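Local coordinates for protein copper chaperone PCu(A)C (Methylosinus trichosporium OB3b, PDB 6P1F) that probably acts as a periplasmic copper chaperone, its PCu(A)C domain, the part modelled here, binding copper through a histidine brace, at residues I42-S46 / A47-S51. Residues are numbered along the deposited sequence; the frame is centred on the assembly and turned at random.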
loop_
_atom_site.group_PDB
_atom_site.type_symbol
_atom_site.label_atom_id
_atom_site.label_comp_id
_atom_site.label_asym_id
_atom_site.label_seq_id
_atom_site.Cartn_x
_atom_site.Cartn_y
_atom_site.Cartn_z
ATOM N N ILE A 42 -9.435 3.689 -3.305
ATOM C CA ILE A 42 -9.459 4.448 -4.563
ATOM C C ILE A 42 -8.355 5.494 -4.742
ATOM O O ILE A 42 -8.222 6.081 -5.807
ATOM C CB ILE A 42 -10.800 5.169 -4.743
ATOM C CG1 ILE A 42 -11.036 6.192 -3.636
ATOM C CG2 ILE A 42 -11.941 4.177 -4.785
ATOM C CD1 ILE A 42 -12.250 7.056 -3.893
ATOM N N GLY A 43 -7.561 5.740 -3.717
ATOM C CA GLY A 43 -6.517 6.734 -3.851
ATOM C C GLY A 43 -5.432 6.540 -2.831
ATOM O O GLY A 43 -5.685 6.018 -1.733
ATOM N N VAL A 44 -4.219 6.960 -3.197
ATOM C CA VAL A 44 -3.106 7.001 -2.258
ATOM C C VAL A 44 -2.454 8.348 -2.449
ATOM O O VAL A 44 -1.881 8.615 -3.499
ATOM C CB VAL A 44 -2.103 5.892 -2.499
ATOM C CG1 VAL A 44 -0.920 6.035 -1.567
ATOM C CG2 VAL A 44 -2.773 4.522 -2.345
ATOM N N LYS A 45 -2.556 9.208 -1.447
ATOM C CA LYS A 45 -2.106 10.581 -1.618
ATOM C C LYS A 45 -0.754 10.750 -0.955
ATOM O O LYS A 45 -0.581 10.423 0.195
ATOM C CB LYS A 45 -3.114 11.569 -1.030
ATOM C CG LYS A 45 -4.492 11.492 -1.700
ATOM C CD LYS A 45 -5.421 12.586 -1.189
ATOM C CE LYS A 45 -5.587 12.537 0.333
ATOM N NZ LYS A 45 -6.598 13.531 0.814
ATOM N N SER A 46 0.210 11.248 -1.718
ATOM C CA SER A 46 1.516 11.504 -1.167
ATOM C C SER A 46 2.257 12.500 -2.023
ATOM O O SER A 46 2.114 12.497 -3.244
ATOM C CB SER A 46 2.336 10.227 -1.097
ATOM O OG SER A 46 3.634 10.518 -0.602
ATOM N N ALA A 47 3.076 13.322 -1.371
ATOM C CA ALA A 47 3.915 14.259 -2.092
ATOM C C ALA A 47 5.211 13.565 -2.519
ATOM O O ALA A 47 6.034 14.161 -3.211
ATOM C CB ALA A 47 4.213 15.485 -1.229
ATOM N N ASP A 48 5.388 12.313 -2.099
ATOM C CA ASP A 48 6.620 11.577 -2.363
ATOM C C ASP A 48 6.629 10.964 -3.754
ATOM O O ASP A 48 7.696 10.711 -4.290
ATOM C CB ASP A 48 6.850 10.450 -1.334
ATOM C CG ASP A 48 7.176 10.967 0.065
ATOM O OD1 ASP A 48 7.406 12.178 0.224
ATOM O OD2 ASP A 48 7.219 10.144 1.008
ATOM N N PHE A 49 5.454 10.707 -4.326
ATOM C CA PHE A 49 5.392 9.973 -5.596
ATOM C C PHE A 49 4.146 10.331 -6.375
ATOM O O PHE A 49 3.165 10.870 -5.846
ATOM C CB PHE A 49 5.469 8.443 -5.354
ATOM C CG PHE A 49 4.536 7.937 -4.291
ATOM C CD1 PHE A 49 3.225 7.603 -4.580
ATOM C CD2 PHE A 49 4.988 7.779 -2.979
ATOM C CE1 PHE A 49 2.352 7.137 -3.584
ATOM C CE2 PHE A 49 4.121 7.304 -1.981
ATOM C CZ PHE A 49 2.794 7.003 -2.302
ATOM N N ARG A 50 4.182 10.076 -7.676
ATOM C CA ARG A 50 3.079 10.488 -8.533
ATOM C C ARG A 50 1.858 9.603 -8.396
ATOM O O ARG A 50 0.727 10.081 -8.333
ATOM C CB ARG A 50 3.531 10.485 -10.005
ATOM C CG ARG A 50 2.482 11.110 -10.962
ATOM C CD ARG A 50 2.616 10.636 -12.436
ATOM N NE ARG A 50 3.931 10.893 -13.023
ATOM C CZ ARG A 50 4.286 12.027 -13.636
ATOM N NH1 ARG A 50 3.428 13.034 -13.766
ATOM N NH2 ARG A 50 5.509 12.162 -14.129
ATOM N N SER A 51 2.056 8.296 -8.420
ATOM C CA SER A 51 0.897 7.438 -8.491
ATOM C C SER A 51 1.230 6.064 -7.993
ATOM O O SER A 51 2.379 5.794 -7.636
ATOM C CB SER A 51 0.365 7.362 -9.923
ATOM O OG SER A 51 1.373 6.890 -10.789
HETATM O O HOH W 1 0.304 9.921 -4.763
HETATM O O HOH W 2 4.847 8.984 0.923
#
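The chain leaves strand 39-45 after Lys45 and bends through Ser46, Ala47 and Asp48 into strand 49-55, forming an ST turn. The turn is part of the all-beta PCu(A)C domain. It links two different strand pairings, since strand 39-45 runs against 98-105 and strand 49-55 against 73-89. Asp48 N donates to Ser46 OG at 2.9 Å. The bond is fairly straight, with an angle of 161° at the hydrogen.

Ser46 OG is anti to the backbone N (chi1 178°). This places it over the turn, where it accepts from Asp48 N. Ser46 OG also donates to water 2 at 2.5 Å. The water in turn donates to Asp48 OD2 at 2.6 Å. The serine hydroxyl thus has two partners and ties the carboxylate to the turn.

The Phe49 ring lies beneath Ser46. Ser46 CB sits over one face, 3.8 Å from the ring centroid and shifted toward the rim, in a CH-pi contact. Val44 CG1 meets the same ring at its edge, 3.9 Å from Phe49 CZ. With chi1 at 49°, Phe49 CG stands between its own N and carbonyl carbon, and the ring reaches back toward strand 39-45. Leu86 and Ile89 of strand 73-89 also touch it. Replacing Phe49 with an alanine would probably open a gap between Val44, Leu86 and Ile89 and leave Ser46 CB without the ring face beneath it. The side chain of Phe49 is about 9 Å from that of Glu85, a zinc ligand in another structure of this protein.

Water 1 bridges the backbone on either side of the turn. It donates to Val44 O at 2.8 Å and to Phe49 O at 3.2 Å, though other acceptors compete for its protons, and it accepts a weak bond from Ser46 N.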